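Local coordinates for protein 3-methyladenine dna-glycosylase (Archaeoglobus fulgidus, PDB 2JHN) that belongs to the HhH-GPD superfamily of base excision DNA repair proteins and carries a TATA-box-binding-protein-like domain alongside its helical part, at residues Val10-Lys15 against Arg56-Glu61; Ile122-Ile127 against Val135-Ala140; Ser181-Glu186 against Ser214-Gly219. The protein carries 1 engineered substitution. One frame throughout, in Å; residues are numbered along the deposited sequence. Where two conformers were deposited one is given.

From the N terminus the three contacts follow one another in series, with none nested inside or crossing another. Interaction 1 closes a loop of 40 residues, many of them in strands, and packs the start of helix 12-17 on strand 57-62 of the TBP-like domain. Interaction 2 joins helices 118-127 and 133-147; seven residues lie between its segments, five of them in the loop linking the helices. Interaction 3 spans 27 residues, joining the start of helix 182-192 to the loop between helices 205-213 and 220-229. Interactions 2 and 3 adjoin in the HhH-GPD part, where Lys-184 NZ reaches Ile-127 O, and their centres are about 13 Å apart; the centre of interaction 1 is about 26 Å from that of interaction 2.

Interaction 1 (Val10-Lys15 against Arg56-Glu61); sequences VNWELK and RTIVVE
A hydrogen bond of 2.8 Å from Leu-14 N to Asn-11 OD1 caps the helix whose first residue, Trp-12, carries its indole to Ile-58 on the strand. The N-H...O angle of 164° makes this N-cap bond nearly straight, although the donor is tilted from the plane of the Asn-11 amide. No hydrogen bond joins 10-15 to 56-61; the evidence for their contact is apolar. Ile-58 CD1 lies 3.7 Å from Trp-12 CE3 and 3.9 Å from Trp-12 CZ3, so one methyl group meets the six-membered ring of the indole obliquely. Ile-58 CG2 adds a looser touch on the same ring. With CG anti to the backbone N (chi1 -172°), Trp-12 extends from the helix start toward the strand. Val-10 CG1 approaches that same Ile-58 CD1 at 4.2 Å, its side chain crossing at about a right angle. The indole is anchored at its polar end by Trp-12 NE1 bonding to Gly-33 O. Within the TBP-like domain, Trp-12 also packs on Pro-52 of strand 44-54 and Leu-80 of helix 69-80, while strand 57-62 runs antiparallel between strands 2-5 and 44-54.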
ATOM      1  N   VAL A  10     -16.046   9.108  -4.634  1.00 20.67           N
ATOM      2  CA  VAL A  10     -14.644   8.713  -4.791  1.00 19.55           C
ATOM      3  C   VAL A  10     -14.401   8.605  -6.288  1.00 18.71           C
ATOM      4  O   VAL A  10     -15.285   8.171  -7.053  1.00 19.40           O
ATOM      5  CB  VAL A  10     -14.358   7.385  -4.046  1.00 19.79           C
ATOM      6  CG1 VAL A  10     -15.080   6.218  -4.713  1.00 19.64           C
ATOM      7  CG2 VAL A  10     -12.850   7.109  -3.927  1.00 19.34           C
ATOM      8  N   ASN A  11     -13.241   9.060  -6.726  1.00 18.01           N
ATOM      9  CA  ASN A  11     -12.829   8.873  -8.091  1.00 17.27           C
ATOM     10  C   ASN A  11     -12.114   7.522  -8.209  1.00 16.53           C
ATOM     11  O   ASN A  11     -10.943   7.407  -7.865  1.00 14.42           O
ATOM     12  CB  ASN A  11     -11.925  10.014  -8.535  1.00 18.32           C
ATOM     13  CG  ASN A  11     -11.600   9.946 -10.003  1.00 19.36           C
ATOM     14  OD1 ASN A  11     -11.109   8.946 -10.487  1.00 21.38           O
ATOM     15  ND2 ASN A  11     -11.905  11.019 -10.735  1.00 22.98           N
ATOM     16  N   TRP A  12     -12.836   6.514  -8.698  1.00 16.51           N
ATOM     17  CA  TRP A  12     -12.294   5.163  -8.825  1.00 16.07           C
ATOM     18  C   TRP A  12     -11.098   5.107  -9.762  1.00 16.28           C
ATOM     19  O   TRP A  12     -10.136   4.378  -9.508  1.00 15.61           O
ATOM     20  CB  TRP A  12     -13.385   4.203  -9.306  1.00 16.91           C
ATOM     21  CG  TRP A  12     -12.983   2.755  -9.297  1.00 15.68           C
ATOM     22  CD1 TRP A  12     -12.634   1.979 -10.382  1.00 16.59           C
ATOM     23  CD2 TRP A  12     -12.896   1.908  -8.153  1.00 14.97           C
ATOM     24  NE1 TRP A  12     -12.321   0.697  -9.968  1.00 15.08           N
ATOM     25  CE2 TRP A  12     -12.494   0.624  -8.610  1.00 14.94           C
ATOM     26  CE3 TRP A  12     -13.119   2.104  -6.782  1.00 16.38           C
ATOM     27  CZ2 TRP A  12     -12.312  -0.463  -7.735  1.00 15.79           C
ATOM     28  CZ3 TRP A  12     -12.923   1.013  -5.902  1.00 16.17           C
ATOM     29  CH2 TRP A  12     -12.528  -0.242  -6.386  1.00 16.07           C
ATOM     30  N   GLU A  13     -11.146   5.866 -10.857  1.00 16.22           N
ATOM     31  CA  GLU A  13     -10.060   5.837 -11.819  1.00 17.04           C
ATOM     32  C   GLU A  13      -8.736   6.268 -11.172  1.00 16.61           C
ATOM     33  O   GLU A  13      -7.705   5.648 -11.400  1.00 16.34           O
ATOM     34  CB  GLU A  13     -10.396   6.679 -13.073  1.00 18.08           C
ATOM     35  CG  GLU A  13     -11.758   6.355 -13.703  0.50 19.55           C
ATOM     36  CD  GLU A  13     -12.871   7.296 -13.236  0.50 22.45           C
ATOM     37  OE1 GLU A  13     -13.206   8.252 -13.980  0.50 26.14           O
ATOM     38  OE2 GLU A  13     -13.410   7.100 -12.125  0.50 23.49           O
ATOM     39  N   LEU A  14      -8.788   7.320 -10.346  1.00 16.04           N
ATOM     40  CA  LEU A  14      -7.615   7.786  -9.583  1.00 15.20           C
ATOM     41  C   LEU A  14      -7.149   6.772  -8.512  1.00 13.89           C
ATOM     42  O   LEU A  14      -5.953   6.573  -8.332  1.00 13.30           O
ATOM     43  CB  LEU A  14      -7.878   9.150  -8.942  1.00 15.48           C
ATOM     44  CG  LEU A  14      -7.871  10.370  -9.882  1.00 15.70           C
ATOM     45  CD1 LEU A  14      -8.036  11.659  -9.088  1.00 15.80           C
ATOM     46  CD2 LEU A  14      -6.613  10.457 -10.736  1.00 19.13           C
ATOM     47  N   LYS A  15      -8.097   6.148  -7.817  1.00 13.14           N
ATOM     48  CA  LYS A  15      -7.761   5.035  -6.896  1.00 13.23           C
ATOM     49  C   LYS A  15      -6.996   3.928  -7.623  1.00 13.76           C
ATOM     50  O   LYS A  15      -5.993   3.438  -7.119  1.00 12.65           O
ATOM     51  CB  LYS A  15      -9.008   4.457  -6.211  1.00 13.09           C
ATOM     52  CG  LYS A  15      -9.631   5.349  -5.143  1.00 12.34           C
ATOM     53  CD  LYS A  15      -8.732   5.566  -3.949  1.00 12.84           C
ATOM     54  CE  LYS A  15      -9.570   5.929  -2.718  1.00  9.83           C
ATOM     55  NZ  LYS A  15      -8.611   6.279  -1.661  1.00 10.10           N
ATOM     56  N   ARG A  56     -20.696   7.061  -5.545  1.00 22.89           N
ATOM     57  CA  ARG A  56     -20.787   6.795  -4.117  1.00 22.28           C
ATOM     58  C   ARG A  56     -21.093   5.348  -3.741  1.00 21.40           C
ATOM     59  O   ARG A  56     -21.405   5.070  -2.586  1.00 21.20           O
ATOM     60  CB  ARG A  56     -21.824   7.710  -3.454  1.00 23.05           C
ATOM     61  CG  ARG A  56     -21.476   9.172  -3.567  1.00 26.08           C
ATOM     62  CD  ARG A  56     -22.411  10.066  -2.776  1.00 29.63           C
ATOM     63  NE  ARG A  56     -22.155  11.449  -3.174  0.70 33.25           N
ATOM     64  CZ  ARG A  56     -22.652  12.526  -2.576  0.70 35.14           C
ATOM     65  NH1 ARG A  56     -23.461  12.410  -1.523  0.70 35.09           N
ATOM     66  NH2 ARG A  56     -22.329  13.728  -3.039  0.70 35.78           N
ATOM     67  N   THR A  57     -20.985   4.429  -4.698  1.00 20.32           N
ATOM     68  CA  THR A  57     -21.338   3.034  -4.435  1.00 20.05           C
ATOM     69  C   THR A  57     -20.335   2.109  -5.074  1.00 18.58           C
ATOM     70  O   THR A  57     -20.180   2.115  -6.286  1.00 18.12           O
ATOM     71  CB  THR A  57     -22.749   2.674  -4.982  1.00 20.07           C
ATOM     72  OG1 THR A  57     -23.713   3.553  -4.412  1.00 22.70           O
ATOM     73  CG2 THR A  57     -23.117   1.226  -4.628  1.00 19.34           C
ATOM     74  N   ILE A  58     -19.677   1.300  -4.249  1.00 18.03           N
ATOM     75  CA  ILE A  58     -18.743   0.299  -4.749  1.00 17.94           C
ATOM     76  C   ILE A  58     -19.401  -1.077  -4.596  1.00 17.54           C
ATOM     77  O   ILE A  58     -19.787  -1.485  -3.503  1.00 18.88           O
ATOM     78  CB  ILE A  58     -17.362   0.338  -3.980  1.00 18.00           C
ATOM     79  CG1 ILE A  58     -16.723   1.744  -4.026  1.00 17.31           C
ATOM     80  CG2 ILE A  58     -16.401  -0.763  -4.493  1.00 17.22           C
ATOM     81  CD1 ILE A  58     -16.531   2.369  -5.434  1.00 16.72           C
ATOM     82  N   VAL A  59     -19.534  -1.771  -5.714  1.00 17.81           N
ATOM     83  CA  VAL A  59     -19.996  -3.152  -5.703  1.00 17.92           C
ATOM     84  C   VAL A  59     -18.834  -4.106  -5.408  1.00 17.85           C
ATOM     85  O   VAL A  59     -17.732  -3.939  -5.948  1.00 18.42           O
ATOM     86  CB  VAL A  59     -20.662  -3.508  -7.041  1.00 18.44           C
ATOM     87  CG1 VAL A  59     -21.090  -5.013  -7.077  1.00 18.80           C
ATOM     88  CG2 VAL A  59     -21.848  -2.581  -7.273  1.00 17.79           C
ATOM     89  N   VAL A  60     -19.104  -5.077  -4.542  1.00 18.73           N
ATOM     90  CA  VAL A  60     -18.190  -6.204  -4.270  1.00 18.48           C
ATOM     91  C   VAL A  60     -18.839  -7.542  -4.673  1.00 19.77           C
ATOM     92  O   VAL A  60     -20.004  -7.806  -4.363  1.00 19.43           O
ATOM     93  CB  VAL A  60     -17.749  -6.263  -2.786  1.00 18.97           C
ATOM     94  CG1 VAL A  60     -16.682  -7.356  -2.585  1.00 18.73           C
ATOM     95  CG2 VAL A  60     -17.191  -4.897  -2.307  1.00 17.38           C
ATOM     96  N   GLU A  61     -18.075  -8.352  -5.387  1.00 20.58           N
ATOM     97  CA  GLU A  61     -18.453  -9.737  -5.661  1.00 22.77           C
ATOM     98  C   GLU A  61     -17.334 -10.664  -5.202  1.00 23.43           C
ATOM     99  O   GLU A  61     -16.149 -10.280  -5.177  1.00 22.89           O
ATOM    100  CB  GLU A  61     -18.702  -9.928  -7.154  1.00 22.04           C
ATOM    101  CG  GLU A  61     -19.832  -9.081  -7.729  1.00 23.56           C
ATOM    102  CD  GLU A  61     -20.099  -9.393  -9.195  1.00 24.60           C
ATOM    103  OE1 GLU A  61     -20.315 -10.580  -9.527  1.00 28.35           O
ATOM    104  OE2 GLU A  61     -20.098  -8.461 -10.021  1.00 27.21           O
TER

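Interaction 2 (Ile122-Ile127 against Val135-Ala140); sequences IAKAII and VAEKLA
Two consecutive helices of the HhH-GPD part, 118-127 and 133-147, pack here through Ile-127 against Ala-136 and Lys-124 against Glu-137 and Ala-140. The axes of segments 122-127 and 135-140 approach to 9.7 Å, and their directions differ by 130°, nearer antiparallel than parallel. The apolar half rests on one methyl branch: Ile-127 CG2 lies 4.0 Å from Ala-136 CB and 3.9 Å from Leu-139 CB. That branch is anti to the backbone N of Ile-127, which extends it to the second helix, and it also packs in van der Waals contact on the backbone there, 3.6 Å from Ala-136 O. The small side chain of Ala-136 suits this close approach, since the CA atoms of Ile-127 and Ala-136 are 5.8 Å apart. The two are successive helices of the HhH-GPD helical fold, joined by a short loop, and the first is backed by helix 182-192, where Ile-188 packs on Ile-127, and by helix 220-229, where Val-226 packs on Ala-125.

On the polar side, Lys-124 CE passes 3.7 Å from Ala-140 CB before NZ forms a salt bridge with Glu-137 OE1 at 3.2 Å, a weak hydrogen bond. The CB of Glu-137 points away from the first helix; a bend at chi2 (-76°) returns the carboxylate, and the two chains cross at about a right angle. Lys-124 NZ has its stronger partner in Thr-26 O, from a residue of a sodium site, and the side chain of Glu-137 lies about 6 Å from a bound sodium ion.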
ATOM      1  N   ILE A 122       5.357  -5.874   5.154  1.00  9.09           N
ATOM      2  CA  ILE A 122       6.787  -5.979   5.484  1.00  9.88           C
ATOM      3  C   ILE A 122       7.614  -6.576   4.332  1.00  9.94           C
ATOM      4  O   ILE A 122       8.650  -6.015   3.956  1.00  9.57           O
ATOM      5  CB  ILE A 122       7.064  -6.756   6.824  1.00  9.59           C
ATOM      6  CG1 ILE A 122       6.374  -6.057   8.006  1.00 10.10           C
ATOM      7  CG2 ILE A 122       8.603  -6.863   7.065  1.00 10.42           C
ATOM      8  CD1 ILE A 122       6.322  -6.918   9.289  1.00 10.61           C
ATOM      9  N   ALA A 123       7.142  -7.696   3.776  1.00 10.24           N
ATOM     10  CA  ALA A 123       7.838  -8.376   2.693  1.00 11.28           C
ATOM     11  C   ALA A 123       8.047  -7.409   1.522  1.00 12.11           C
ATOM     12  O   ALA A 123       9.173  -7.258   1.003  1.00 12.26           O
ATOM     13  CB  ALA A 123       7.055  -9.635   2.250  1.00 11.95           C
ATOM     14  N   LYS A 124       6.991  -6.708   1.120  1.00 12.99           N
ATOM     15  CA  LYS A 124       7.124  -5.790  -0.012  1.00 13.74           C
ATOM     16  C   LYS A 124       8.064  -4.605   0.296  1.00 13.51           C
ATOM     17  O   LYS A 124       8.836  -4.169  -0.579  1.00 13.17           O
ATOM     18  CB  LYS A 124       5.738  -5.337  -0.542  1.00 13.64           C
ATOM     19  CG  LYS A 124       4.925  -6.474  -1.177  1.00 14.58           C
ATOM     20  CD  LYS A 124       3.586  -6.007  -1.742  1.00 16.39           C
ATOM     21  CE  LYS A 124       3.533  -6.233  -3.252  1.00 20.73           C
ATOM     22  NZ  LYS A 124       2.359  -5.598  -3.990  1.00 20.81           N
ATOM     23  N   ALA A 125       8.045  -4.115   1.543  1.00 12.56           N
ATOM     24  CA  ALA A 125       8.942  -3.019   1.924  1.00 13.05           C
ATOM     25  C   ALA A 125      10.424  -3.448   1.813  1.00 13.95           C
ATOM     26  O   ALA A 125      11.274  -2.677   1.370  1.00 14.33           O
ATOM     27  CB  ALA A 125       8.606  -2.483   3.346  1.00 12.12           C
ATOM     28  N   ILE A 126      10.694  -4.690   2.202  1.00 13.68           N
ATOM     29  CA  ILE A 126      12.005  -5.271   2.106  1.00 15.27           C
ATOM     30  C   ILE A 126      12.427  -5.439   0.640  1.00 15.84           C
ATOM     31  O   ILE A 126      13.548  -5.056   0.259  1.00 16.42           O
ATOM     32  CB  ILE A 126      12.051  -6.633   2.835  1.00 14.03           C
ATOM     33  CG1 ILE A 126      11.956  -6.447   4.354  1.00 14.39           C
ATOM     34  CG2 ILE A 126      13.373  -7.398   2.466  1.00 15.92           C
ATOM     35  CD1 ILE A 126      11.673  -7.763   5.096  1.00 15.20           C
ATOM     36  N   ILE A 127      11.524  -6.004  -0.168  1.00 16.27           N
ATOM     37  CA  ILE A 127      11.758  -6.140  -1.624  1.00 17.10           C
ATOM     38  C   ILE A 127      12.185  -4.820  -2.273  1.00 18.92           C
ATOM     39  O   ILE A 127      13.135  -4.781  -3.074  1.00 19.21           O
ATOM     40  CB  ILE A 127      10.540  -6.775  -2.338  1.00 17.19           C
ATOM     41  CG1 ILE A 127      10.359  -8.241  -1.873  1.00 14.37           C
ATOM     42  CG2 ILE A 127      10.651  -6.651  -3.894  1.00 16.97           C
ATOM     43  CD1 ILE A 127       9.043  -8.882  -2.336  1.00 15.76           C
ATOM     44  N   VAL A 135      10.439  -2.092 -10.476  1.00 24.50           N
ATOM     45  CA  VAL A 135      11.246  -3.343 -10.370  1.00 23.75           C
ATOM     46  C   VAL A 135      10.777  -4.209  -9.172  1.00 22.76           C
ATOM     47  O   VAL A 135      10.692  -5.445  -9.270  1.00 22.28           O
ATOM     48  CB  VAL A 135      12.793  -3.049 -10.296  1.00 24.11           C
ATOM     49  CG1 VAL A 135      13.589  -4.280  -9.867  1.00 25.41           C
ATOM     50  CG2 VAL A 135      13.327  -2.523 -11.642  1.00 25.28           C
ATOM     51  N   ALA A 136      10.456  -3.551  -8.058  1.00 21.28           N
ATOM     52  CA  ALA A 136       9.961  -4.225  -6.849  1.00 19.65           C
ATOM     53  C   ALA A 136       8.651  -4.954  -7.116  1.00 19.31           C
ATOM     54  O   ALA A 136       8.469  -6.082  -6.680  1.00 18.78           O
ATOM     55  CB  ALA A 136       9.781  -3.225  -5.704  1.00 20.09           C
ATOM     56  N   GLU A 137       7.741  -4.295  -7.826  1.00 18.74           N
ATOM     57  CA  GLU A 137       6.443  -4.874  -8.160  1.00 19.63           C
ATOM     58  C   GLU A 137       6.540  -6.090  -9.107  1.00 19.21           C
ATOM     59  O   GLU A 137       5.770  -7.046  -8.990  1.00 18.73           O
ATOM     60  CB  GLU A 137       5.527  -3.792  -8.724  1.00 19.73           C
ATOM     61  CG  GLU A 137       5.141  -2.728  -7.675  1.00 21.81           C
ATOM     62  CD  GLU A 137       4.091  -3.232  -6.688  1.00 27.87           C
ATOM     63  OE1 GLU A 137       4.476  -3.864  -5.673  1.00 27.93           O
ATOM     64  OE2 GLU A 137       2.880  -2.989  -6.931  1.00 30.16           O
ATOM     65  N   LYS A 138       7.488  -6.045 -10.046  1.00 19.34           N
ATOM     66  CA  LYS A 138       7.742  -7.212 -10.902  1.00 19.34           C
ATOM     67  C   LYS A 138       8.258  -8.388 -10.084  1.00 18.45           C
ATOM     68  O   LYS A 138       7.875  -9.530 -10.337  1.00 18.56           O
ATOM     69  CB  LYS A 138       8.726  -6.870 -12.031  1.00 19.63           C
ATOM     70  CG  LYS A 138       8.114  -5.971 -13.073  1.00 23.64           C
ATOM     71  CD  LYS A 138       9.088  -5.694 -14.204  1.00 27.30           C
ATOM     72  CE  LYS A 138       8.495  -4.651 -15.129  1.00 30.49           C
ATOM     73  NZ  LYS A 138       9.187  -4.663 -16.451  1.00 33.67           N
ATOM     74  N   LEU A 139       9.113  -8.107  -9.099  1.00 17.93           N
ATOM     75  CA  LEU A 139       9.595  -9.139  -8.182  1.00 17.02           C
ATOM     76  C   LEU A 139       8.433  -9.724  -7.376  1.00 17.22           C
ATOM     77  O   LEU A 139       8.326 -10.948  -7.241  1.00 15.21           O
ATOM     78  CB  LEU A 139      10.696  -8.608  -7.270  1.00 17.49           C
ATOM     79  CG  LEU A 139      12.079  -8.566  -7.923  1.00 17.71           C
ATOM     80  CD1 LEU A 139      13.063  -7.721  -7.135  1.00 18.29           C
ATOM     81  CD2 LEU A 139      12.624  -9.993  -8.097  1.00 21.16           C
ATOM     82  N   ALA A 140       7.540  -8.851  -6.876  1.00 16.22           N
ATOM     83  CA  ALA A 140       6.335  -9.303  -6.174  1.00 16.51           C
ATOM     84  C   ALA A 140       5.502 -10.250  -7.046  1.00 16.92           C
ATOM     85  O   ALA A 140       5.032 -11.288  -6.563  1.00 16.64           O
ATOM     86  CB  ALA A 140       5.468  -8.105  -5.730  1.00 16.80           C
TER

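Interaction 3 (Ser181-Glu186 against Ser214-Gly219); sequences SRRKAE and SFKGIG. With NA (sodium ion), chain E.
Arg-183 grips a single backbone oxygen, Lys-216 O, with both terminal nitrogens of its guanidinium. The two hydrogen bonds are alike in length and donor angle: NH1 to Lys-216 O is 2.9 Å with an N-H...O angle of 135°, and NH2 to Lys-216 O is 2.9 Å with 137°. NH1, however, lies further out of the carbonyl plane than NH2. Neither bond is straight, as expected when two donors share one acceptor, and the oxygen sits at the guanidinium edge, somewhat tilted from its plane. A bend at chi2 (58°) in Arg-183 contributes to this end-on approach. Arg-183 was modelled in two conformers, so the grip describes one of them.

Charge pairing surrounds this group. Arg-182 NE makes a hydrogen-bonded salt bridge of 3.3 Å to Glu-186 OE2, met from above the carboxylate plane. Arg-183 NE forms a salt bridge with Glu-186 OE1 at 3.6 Å; OE1 lies in the plane of the Arg-183 guanidinium, where it may steady that group. Like charges also come near each other, Arg-183 NH2 being 4.2 Å from Lys-216 NZ. Glu-190 makes long, weak ion pairs to both, and Lys-216 NZ also forms a salt bridge with a MES molecule.

A sodium ion is coordinated by the loop's backbone oxygens. Phe-215 O and Ile-218 O each lie 2.5 Å from the metal, and Thr-213 O and two waters complete its shell. One of these waters accepts from Gly-217 N at 2.8 Å. Phe-215 to Ile-218 form a type II turn, and Gly-217 takes a positive phi, as the third residue of such a turn commonly does. Flanked by helices 205-213 and 220-229, with the sequence Gly-Ile-Gly at its end, this metal-binding loop is the hairpin of the helix-hairpin-helix motif that gives the superfamily its name.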
ATOM      1  N   SER A 181      17.730 -10.879  -4.031  1.00 28.31           N
ATOM      2  CA  SER A 181      19.076 -10.958  -3.489  1.00 28.84           C
ATOM      3  C   SER A 181      19.064 -11.901  -2.305  1.00 28.40           C
ATOM      4  O   SER A 181      18.035 -12.072  -1.652  1.00 29.36           O
ATOM      5  CB  SER A 181      19.562  -9.572  -3.035  1.00 29.11           C
ATOM      6  OG  SER A 181      19.184  -9.292  -1.689  1.00 30.36           O
ATOM      7  N   ARG A 182      20.201 -12.513  -2.013  1.00 28.05           N
ATOM      8  CA  ARG A 182      20.269 -13.452  -0.895  1.00 27.62           C
ATOM      9  C   ARG A 182      19.833 -12.872   0.484  1.00 26.62           C
ATOM     10  O   ARG A 182      19.086 -13.524   1.218  1.00 25.62           O
ATOM     11  CB  ARG A 182      21.657 -14.101  -0.799  1.00 28.19           C
ATOM     12  CG  ARG A 182      21.785 -14.949   0.433  1.00 31.18           C
ATOM     13  CD  ARG A 182      22.969 -15.888   0.431  1.00 36.98           C
ATOM     14  NE  ARG A 182      22.667 -16.939   1.400  1.00 41.53           N
ATOM     15  CZ  ARG A 182      22.158 -18.133   1.097  1.00 43.13           C
ATOM     16  NH1 ARG A 182      21.931 -18.477  -0.174  1.00 43.97           N
ATOM     17  NH2 ARG A 182      21.897 -18.996   2.071  1.00 44.26           N
ATOM     18  N   ARG A 183      20.295 -11.663   0.821  0.50 26.14           N
ATOM     19  CA  ARG A 183      19.961 -11.070   2.128  0.50 25.49           C
ATOM     20  C   ARG A 183      18.473 -10.763   2.257  0.50 25.05           C
ATOM     21  O   ARG A 183      17.883 -11.025   3.303  0.50 25.16           O
ATOM     22  CB  ARG A 183      20.797  -9.817   2.449  0.50 25.64           C
ATOM     23  CG  ARG A 183      20.672  -9.361   3.922  0.50 25.70           C
ATOM     24  CD  ARG A 183      21.084 -10.484   4.880  0.50 26.48           C
ATOM     25  NE  ARG A 183      20.230 -10.727   6.060  0.50 27.08           N
ATOM     26  CZ  ARG A 183      19.507  -9.825   6.726  0.50 28.73           C
ATOM     27  NH1 ARG A 183      19.466  -8.553   6.353  0.50 27.25           N
ATOM     28  NH2 ARG A 183      18.800 -10.212   7.786  0.50 30.94           N
ATOM     29  N   LYS A 184      17.885 -10.213   1.194  1.00 24.72           N
ATOM     30  CA  LYS A 184      16.424  -9.926   1.150  1.00 23.89           C
ATOM     31  C   LYS A 184      15.643 -11.228   1.392  1.00 22.79           C
ATOM     32  O   LYS A 184      14.801 -11.313   2.300  1.00 21.53           O
ATOM     33  CB  LYS A 184      15.993  -9.275  -0.179  1.00 23.97           C
ATOM     34  CG  LYS A 184      16.159  -7.731  -0.261  1.00 23.94           C
ATOM     35  CD  LYS A 184      15.815  -7.187  -1.629  1.00 24.08           C
ATOM     36  CE  LYS A 184      16.153  -5.696  -1.732  1.00 24.21           C
ATOM     37  NZ  LYS A 184      15.751  -5.157  -3.048  1.00 25.38           N
ATOM     38  N   ALA A 185      15.954 -12.258   0.606  1.00 21.65           N
ATOM     39  CA  ALA A 185      15.371 -13.588   0.802  1.00 21.09           C
ATOM     40  C   ALA A 185      15.533 -14.072   2.225  1.00 20.91           C
ATOM     41  O   ALA A 185      14.590 -14.555   2.838  1.00 19.40           O
ATOM     42  CB  ALA A 185      15.968 -14.608  -0.203  1.00 22.01           C
ATOM     43  N   GLU A 186      16.733 -13.911   2.770  1.00 20.68           N
ATOM     44  CA  GLU A 186      17.016 -14.269   4.140  1.00 21.76           C
ATOM     45  C   GLU A 186      16.155 -13.520   5.169  1.00 20.59           C
ATOM     46  O   GLU A 186      15.640 -14.110   6.103  1.00 20.41           O
ATOM     47  CB  GLU A 186      18.499 -14.021   4.420  1.00 22.56           C
ATOM     48  CG  GLU A 186      19.387 -15.103   3.861  1.00 27.45           C
ATOM     49  CD  GLU A 186      20.821 -14.998   4.345  1.00 33.99           C
ATOM     50  OE1 GLU A 186      21.242 -13.880   4.734  1.00 36.91           O
ATOM     51  OE2 GLU A 186      21.521 -16.036   4.325  1.00 35.57           O
ATOM     52  N   SER A 214      14.415  -3.845  15.098  1.00 14.46           N
ATOM     53  CA  SER A 214      15.137  -4.910  15.817  1.00 16.30           C
ATOM     54  C   SER A 214      15.646  -6.032  14.884  1.00 17.23           C
ATOM     55  O   SER A 214      16.521  -6.826  15.270  1.00 18.50           O
ATOM     56  CB  SER A 214      14.291  -5.474  16.978  1.00 15.98           C
ATOM     57  OG  SER A 214      13.421  -6.505  16.546  1.00 17.37           O
ATOM     58  N   PHE A 215      15.101  -6.114  13.672  1.00 16.65           N
ATOM     59  CA  PHE A 215      15.618  -7.041  12.671  1.00 16.96           C
ATOM     60  C   PHE A 215      16.816  -6.428  11.944  1.00 18.07           C
ATOM     61  O   PHE A 215      16.774  -5.272  11.535  1.00 16.77           O
ATOM     62  CB  PHE A 215      14.508  -7.420  11.674  1.00 17.18           C
ATOM     63  CG  PHE A 215      13.393  -8.220  12.295  1.00 17.57           C
ATOM     64  CD1 PHE A 215      13.414  -9.618  12.263  1.00 17.47           C
ATOM     65  CD2 PHE A 215      12.326  -7.582  12.920  1.00 15.69           C
ATOM     66  CE1 PHE A 215      12.383 -10.357  12.848  1.00 19.27           C
ATOM     67  CE2 PHE A 215      11.275  -8.330  13.500  1.00 18.27           C
ATOM     68  CZ  PHE A 215      11.315  -9.704  13.466  1.00 19.58           C
ATOM     69  N   LYS A 216      17.898  -7.195  11.788  1.00 18.92           N
ATOM     70  CA  LYS A 216      19.060  -6.683  11.055  1.00 20.36           C
ATOM     71  C   LYS A 216      18.732  -6.588   9.565  1.00 19.62           C
ATOM     72  O   LYS A 216      18.446  -7.598   8.902  1.00 20.76           O
ATOM     73  CB  LYS A 216      20.306  -7.540  11.316  1.00 20.50           C
ATOM     74  CG  LYS A 216      20.205  -8.950  10.763  1.00 23.26           C
ATOM     75  CD  LYS A 216      21.266  -9.917  11.348  1.00 24.79           C
ATOM     76  CE  LYS A 216      21.021 -11.335  10.851  1.00 28.45           C
ATOM     77  NZ  LYS A 216      19.841 -11.961  11.510  1.00 31.95           N
ATOM     78  N   GLY A 217      18.739  -5.364   9.051  1.00 18.05           N
ATOM     79  CA  GLY A 217      18.467  -5.128   7.640  1.00 17.60           C
ATOM     80  C   GLY A 217      17.196  -4.305   7.469  1.00 16.44           C
ATOM     81  O   GLY A 217      16.854  -3.894   6.346  1.00 16.14           O
ATOM     82  N   ILE A 218      16.503  -4.087   8.583  1.00 15.24           N
ATOM     83  CA  ILE A 218      15.375  -3.141   8.622  1.00 14.22           C
ATOM     84  C   ILE A 218      15.832  -1.904   9.396  1.00 13.65           C
ATOM     85  O   ILE A 218      16.029  -1.975  10.604  1.00 13.98           O
ATOM     86  CB  ILE A 218      14.117  -3.728   9.256  1.00 14.07           C
ATOM     87  CG1 ILE A 218      13.659  -4.988   8.481  1.00 15.02           C
ATOM     88  CG2 ILE A 218      13.005  -2.656   9.292  1.00 13.46           C
ATOM     89  CD1 ILE A 218      12.322  -5.589   8.918  1.00 14.93           C
ATOM     90  N   GLY A 219      15.964  -0.783   8.697  1.00 12.78           N
ATOM     91  CA  GLY A 219      16.341   0.479   9.352  1.00 12.37           C
ATOM     92  C   GLY A 219      15.181   1.470   9.383  1.00 13.11           C
ATOM     93  O   GLY A 219      13.989   1.075   9.212  1.00 12.33           O
TER
HETATM   94 NA    NA E1298      17.585  -3.049  12.155  1.00 18.75          NA
HETATM   95  O   HOH W   1      19.410  -3.065  10.521  1.00 17.01           O
HETATM   96  O   HOH W   2      18.514  -0.808  12.854  1.00 19.18           O